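Local coordinates for protein succinate-semialdehyde dehydrogenase (PDB 4OGD) that probably oxidises succinic semialdehyde to succinate with NADP+ as the hydride acceptor, as a member of the aldehyde dehydrogenase family, at residues R162-F167 and I181-I186; E46-Q51 and P144-G149. All coordinates share one frame; numbering follows the deposited sequence.

Interaction 1 (R162-F167 and I181-I186)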
loop_
_atom_site.group_PDB
_atom_site.type_symbol
_atom_site.label_atom_id
_atom_site.label_comp_id
_atom_site.label_asym_id
_atom_site.label_seq_id
_atom_site.Cartn_x
_atom_site.Cartn_y
_atom_site.Cartn_z
ATOM N N ARG A 162 -2.372 12.953 -27.166
ATOM C CA ARG A 162 -1.290 13.893 -27.468
ATOM C C ARG A 162 -0.584 14.340 -26.188
ATOM O O ARG A 162 0.642 14.470 -26.163
ATOM C CB ARG A 162 -1.796 15.101 -28.263
ATOM C CG ARG A 162 -0.702 16.096 -28.634
ATOM C CD ARG A 162 0.402 15.507 -29.505
ATOM N NE ARG A 162 1.399 16.541 -29.765
ATOM C CZ ARG A 162 2.713 16.383 -29.649
ATOM N NH1 ARG A 162 3.227 15.210 -29.313
ATOM N NH2 ARG A 162 3.518 17.412 -29.891
ATOM N N SER A 163 -1.352 14.544 -25.122
ATOM C CA SER A 163 -0.760 14.857 -23.820
ATOM C C SER A 163 0.202 13.741 -23.421
ATOM O O SER A 163 1.337 13.997 -23.014
ATOM C CB SER A 163 -1.847 15.035 -22.752
ATOM O OG SER A 163 -2.745 16.096 -23.081
ATOM N N ALA A 164 -0.248 12.496 -23.572
ATOM C CA ALA A 164 0.533 11.340 -23.150
ATOM C C ALA A 164 1.787 11.191 -23.985
ATOM O O ALA A 164 2.875 10.953 -23.463
ATOM C CB ALA A 164 -0.308 10.078 -23.256
ATOM N N GLN A 165 1.628 11.304 -25.298
ATOM C CA GLN A 165 2.762 11.162 -26.199
ATOM C C GLN A 165 3.792 12.272 -25.983
ATOM O O GLN A 165 4.997 12.014 -25.932
ATOM C CB GLN A 165 2.265 11.193 -27.641
ATOM C CG GLN A 165 3.378 11.280 -28.671
ATOM C CD GLN A 165 2.844 11.521 -30.067
ATOM O OE1 GLN A 165 2.340 12.608 -30.379
ATOM N NE2 GLN A 165 2.944 10.504 -30.917
ATOM N N SER A 166 3.315 13.505 -25.847
ATOM C CA SER A 166 4.209 14.642 -25.668
ATOM C C SER A 166 4.940 14.600 -24.331
ATOM O O SER A 166 6.014 15.180 -24.198
ATOM C CB SER A 166 3.450 15.961 -25.811
ATOM O OG SER A 166 2.433 16.093 -24.828
ATOM N N PHE A 167 4.365 13.931 -23.329
ATOM C CA PHE A 167 5.051 13.841 -22.048
ATOM C C PHE A 167 6.305 12.979 -22.180
ATOM O O PHE A 167 7.386 13.350 -21.698
ATOM C CB PHE A 167 4.136 13.304 -20.935
ATOM C CG PHE A 167 4.682 13.541 -19.545
ATOM C CD1 PHE A 167 5.680 12.721 -19.020
ATOM C CD2 PHE A 167 4.219 14.603 -18.780
ATOM C CE1 PHE A 167 6.194 12.956 -17.751
ATOM C CE2 PHE A 167 4.723 14.843 -17.514
ATOM C CZ PHE A 167 5.705 14.015 -16.994
ATOM N N ILE A 181 10.488 7.115 -19.005
ATOM C CA ILE A 181 9.044 6.949 -19.086
ATOM C C ILE A 181 8.668 6.634 -20.529
ATOM O O ILE A 181 9.239 7.198 -21.468
ATOM C CB ILE A 181 8.263 8.181 -18.529
ATOM C CG1 ILE A 181 6.766 7.855 -18.411
ATOM C CG2 ILE A 181 8.498 9.431 -19.379
ATOM C CD1 ILE A 181 5.980 8.880 -17.609
ATOM N N THR A 182 7.738 5.706 -20.714
ATOM C CA THR A 182 7.277 5.370 -22.055
ATOM C C THR A 182 5.761 5.340 -22.073
ATOM O O THR A 182 5.126 4.663 -21.254
ATOM C CB THR A 182 7.809 4.010 -22.513
ATOM O OG1 THR A 182 9.235 3.979 -22.374
ATOM C CG2 THR A 182 7.434 3.748 -23.974
ATOM N N ASN A 183 5.175 6.085 -23.001
ATOM C CA ASN A 183 3.734 6.054 -23.164
ATOM C C ASN A 183 3.301 4.758 -23.858
ATOM O O ASN A 183 3.945 4.308 -24.809
ATOM C CB ASN A 183 3.259 7.260 -23.973
ATOM C CG ASN A 183 1.779 7.217 -24.221
ATOM O OD1 ASN A 183 0.998 7.078 -23.282
ATOM N ND2 ASN A 183 1.380 7.273 -25.491
ATOM N N LEU A 184 2.210 4.163 -23.385
ATOM C CA LEU A 184 1.695 2.932 -23.982
ATOM C C LEU A 184 0.297 3.126 -24.565
ATOM O O LEU A 184 -0.685 3.214 -23.820
ATOM C CB LEU A 184 1.639 1.814 -22.937
ATOM C CG LEU A 184 2.832 1.586 -22.015
ATOM C CD1 LEU A 184 2.509 0.456 -21.044
ATOM C CD2 LEU A 184 4.092 1.262 -22.807
ATOM N N PHE A 185 0.195 3.202 -25.890
ATOM C CA PHE A 185 -1.114 3.238 -26.528
ATOM C C PHE A 185 -1.615 1.799 -26.613
ATOM O O PHE A 185 -1.524 1.158 -27.661
ATOM C CB PHE A 185 -1.033 3.865 -27.929
ATOM C CG PHE A 185 -0.872 5.372 -27.927
ATOM C CD1 PHE A 185 -1.620 6.168 -27.067
ATOM C CD2 PHE A 185 0.021 5.989 -28.793
ATOM C CE1 PHE A 185 -1.477 7.542 -27.065
ATOM C CE2 PHE A 185 0.165 7.373 -28.801
ATOM C CZ PHE A 185 -0.585 8.149 -27.936
ATOM N N ILE A 186 -2.124 1.279 -25.497
ATOM C CA ILE A 186 -2.486 -0.134 -25.418
ATOM C C ILE A 186 -3.933 -0.395 -24.995
ATOM O O ILE A 186 -4.623 0.486 -24.466
ATOM C CB ILE A 186 -1.540 -0.911 -24.469
ATOM C CG1 ILE A 186 -1.511 -0.247 -23.089
ATOM C CG2 ILE A 186 -0.132 -1.003 -25.069
ATOM C CD1 ILE A 186 -0.795 -1.079 -22.032
#
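A164 and N183 meet where helix 162-167 lies closest to the edge strand: the methyl CB of A164 rests 3.3 Å from N183 OD1. A side chain this small lets the helix axis pass 7.7 Å from the axis of strand 181-183. N183 turns its CG away from its own backbone N (chi1 177°), which carries the amide out toward the helix. There OD1 faces the methyl of A164, while ND2 lies 3.2 Å above the plane of the F185 ring, over its centre. That amide-on-ring packing links N183 of the strand to F185, the centre of an inverse gamma turn in the loop that follows, and F185 in turn reaches the helix through CZ, 4.2 Å from Q165 CB.

Helix 161-173 is the crossover of a beta-alpha-beta unit that leads from strand 152-155 to strand 181-183, the outermost strand on this side of the Rossmann-type sheet. Segment 162-167 and strand 181-183 run roughly antiparallel, at 149°, as expected where a helix leads back between parallel strands.

One helical turn beyond A164, the F167 side chain crosses that of I181 at about a right angle, CE1 and CD1 of the ring both lying 4.1 Å from I181 CD1. The long, branched isoleucine suits this buried spot, because its extended CG1 arm (chi1 -170°) brings a methyl to the ring. Helix 136-148 packs against the same pair, and Y135 meets F167 edge-to-face. R162 NH1 gives Q165 OE1 a weak bond of 2.9 Å and also pairs with E169.

Interaction 2 (E46-Q51 and P144-G149)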
loop_
_atom_site.group_PDB
_atom_site.type_symbol
_atom_site.label_atom_id
_atom_site.label_comp_id
_atom_site.label_asym_id
_atom_site.label_seq_id
_atom_site.Cartn_x
_atom_site.Cartn_y
_atom_site.Cartn_z
ATOM N N GLU A 46 22.731 11.874 -9.836
ATOM C CA GLU A 46 22.956 13.275 -10.205
ATOM C C GLU A 46 22.473 13.586 -11.627
ATOM O O GLU A 46 21.923 14.661 -11.876
ATOM C CB GLU A 46 24.430 13.666 -10.026
ATOM C CG GLU A 46 24.867 13.742 -8.563
ATOM C CD GLU A 46 24.057 14.749 -7.759
ATOM O OE1 GLU A 46 23.709 15.814 -8.309
ATOM O OE2 GLU A 46 23.778 14.483 -6.573
ATOM N N GLU A 47 22.662 12.648 -12.554
ATOM C CA GLU A 47 22.143 12.817 -13.902
ATOM C C GLU A 47 20.621 12.924 -13.889
ATOM O O GLU A 47 20.049 13.791 -14.549
ATOM C CB GLU A 47 22.562 11.655 -14.796
ATOM C CG GLU A 47 24.031 11.633 -15.146
ATOM C CD GLU A 47 24.402 10.406 -15.945
ATOM O OE1 GLU A 47 23.648 9.408 -15.898
ATOM O OE2 GLU A 47 25.442 10.436 -16.629
ATOM N N ARG A 48 19.963 12.044 -13.144
ATOM C CA ARG A 48 18.504 12.092 -13.101
ATOM C C ARG A 48 18.014 13.382 -12.448
ATOM O O ARG A 48 17.018 13.954 -12.883
ATOM C CB ARG A 48 17.905 10.851 -12.422
ATOM C CG ARG A 48 18.160 9.570 -13.195
ATOM C CD ARG A 48 17.281 8.399 -12.718
ATOM N NE ARG A 48 17.368 8.184 -11.279
ATOM C CZ ARG A 48 18.314 7.456 -10.694
ATOM N NH1 ARG A 48 19.265 6.876 -11.429
ATOM N NH2 ARG A 48 18.321 7.320 -9.374
ATOM N N LYS A 49 18.714 13.856 -11.421
ATOM C CA LYS A 49 18.338 15.126 -10.803
ATOM C C LYS A 49 18.416 16.258 -11.819
ATOM O O LYS A 49 17.503 17.076 -11.921
ATOM C CB LYS A 49 19.226 15.442 -9.592
ATOM C CG LYS A 49 18.893 14.591 -8.368
ATOM C CD LYS A 49 20.033 14.570 -7.367
ATOM C CE LYS A 49 20.374 15.958 -6.864
ATOM N NZ LYS A 49 21.423 15.905 -5.795
ATOM N N ALA A 50 19.510 16.301 -12.569
ATOM C CA ALA A 50 19.691 17.344 -13.573
ATOM C C ALA A 50 18.653 17.224 -14.682
ATOM O O ALA A 50 18.138 18.229 -15.173
ATOM C CB ALA A 50 21.096 17.277 -14.159
ATOM N N GLN A 51 18.368 15.996 -15.094
ATOM C CA GLN A 51 17.384 15.765 -16.145
ATOM C C GLN A 51 15.982 16.185 -15.711
ATOM O O GLN A 51 15.226 16.741 -16.504
ATOM C CB GLN A 51 17.415 14.296 -16.582
ATOM C CG GLN A 51 18.673 13.936 -17.381
ATOM C CD GLN A 51 19.031 12.472 -17.283
ATOM O OE1 GLN A 51 18.249 11.666 -16.786
ATOM N NE2 GLN A 51 20.229 12.116 -17.751
ATOM N N PRO A 144 8.815 11.524 -8.497
ATOM C CA PRO A 144 9.478 10.748 -7.438
ATOM C C PRO A 144 10.030 9.396 -7.902
ATOM O O PRO A 144 11.103 8.984 -7.463
ATOM C CB PRO A 144 8.365 10.552 -6.398
ATOM C CG PRO A 144 7.095 10.647 -7.191
ATOM C CD PRO A 144 7.375 11.705 -8.222
ATOM N N ASN A 145 9.320 8.700 -8.779
ATOM C CA ASN A 145 9.831 7.424 -9.249
ATOM C C ASN A 145 11.099 7.553 -10.091
ATOM O O ASN A 145 12.006 6.727 -9.989
ATOM C CB ASN A 145 8.738 6.625 -9.968
ATOM C CG ASN A 145 7.748 6.005 -8.987
ATOM O OD1 ASN A 145 8.089 5.072 -8.261
ATOM N ND2 ASN A 145 6.528 6.535 -8.952
ATOM N N PHE A 146 11.169 8.598 -10.906
ATOM C CA PHE A 146 12.357 8.841 -11.710
ATOM C C PHE A 146 13.557 9.091 -10.798
ATOM O O PHE A 146 14.649 8.549 -11.019
ATOM C CB PHE A 146 12.105 10.033 -12.627
ATOM C CG PHE A 146 13.266 10.383 -13.519
ATOM C CD1 PHE A 146 13.768 9.462 -14.428
ATOM C CD2 PHE A 146 13.828 11.652 -13.467
ATOM C CE1 PHE A 146 14.829 9.792 -15.259
ATOM C CE2 PHE A 146 14.887 11.992 -14.295
ATOM C CZ PHE A 146 15.389 11.058 -15.189
ATOM N N ILE A 147 13.353 9.895 -9.759
ATOM C CA ILE A 147 14.421 10.173 -8.803
ATOM C C ILE A 147 14.963 8.902 -8.106
ATOM O O ILE A 147 16.176 8.693 -8.057
ATOM C CB ILE A 147 14.000 11.251 -7.779
ATOM C CG1 ILE A 147 13.887 12.616 -8.471
ATOM C CG2 ILE A 147 14.987 11.313 -6.626
ATOM C CD1 ILE A 147 15.184 13.066 -9.155
ATOM N N VAL A 148 14.081 8.051 -7.585
ATOM C CA VAL A 148 14.564 6.833 -6.915
ATOM C C VAL A 148 15.178 5.840 -7.906
ATOM O O VAL A 148 16.054 5.043 -7.545
ATOM C CB VAL A 148 13.487 6.139 -6.046
ATOM C CG1 VAL A 148 12.527 5.338 -6.901
ATOM C CG2 VAL A 148 14.154 5.210 -5.029
ATOM N N GLY A 149 14.744 5.907 -9.162
ATOM C CA GLY A 149 15.265 5.010 -10.182
ATOM C C GLY A 149 14.325 3.890 -10.608
ATOM O O GLY A 149 14.780 2.823 -11.000
#
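R48 reaches across from helix 46-51 to the carbonyls in the last turn of helix 144-148. Its NH2 donates to I147 O at 2.9 Å, nearly straight (170°), in the guanidinium plane but above the carbonyl plane. NE gives a weak, bent bond of 2.8 Å to F146 O and a longer, weak one to I147 O. The long arginine suits this place, its bend at chi3 (-53°) letting one group serve two carbonyls.

Its CB sits 4.1 Å from the centroid of the F146 ring in a CH-pi contact, with the guanidinium almost perpendicular to that ring. Q51 OE1 comes to the ring's edge, 3.3 Å from F146 CZ. G149, its CA over one guanidinium face, is the C-prime residue of a Schellman motif: N150 N bonds to N145 O, and G149 N to F146 O, which also takes the weak R48 NE bond. Its positive phi suits glycine, since a side chain would press on V148 O.

K49 NZ is held by E46 OE2 at 2.9 Å and by D100. The two helices run nearly antiparallel; helix 78-103 flanks K49 and I147 through A99, and W39, from helix 22-41, adds a cation-pi contact to R48.

Overall arrangement
Both contacts are largely buried and belong to the aldehyde dehydrogenase fold, their centres 19 Å apart and their nearest atoms about 6 Å, without touching. Interaction 1 binds a crossover helix to the edge strand of its own beta-alpha-beta unit, parts close in sequence, whereas interaction 2 joins two helices more than ninety residues apart. Helix 136-148 is common ground: its end forms half of interaction 2, while its earlier residues pack on F167 and I181 of interaction 1. The chemistry differs accordingly. Helix against strand is mostly apolar and aromatic packing, with an amide tucked in between; helix against helix is clasped by an arginine bonding to carbonyls at a helix C-terminus.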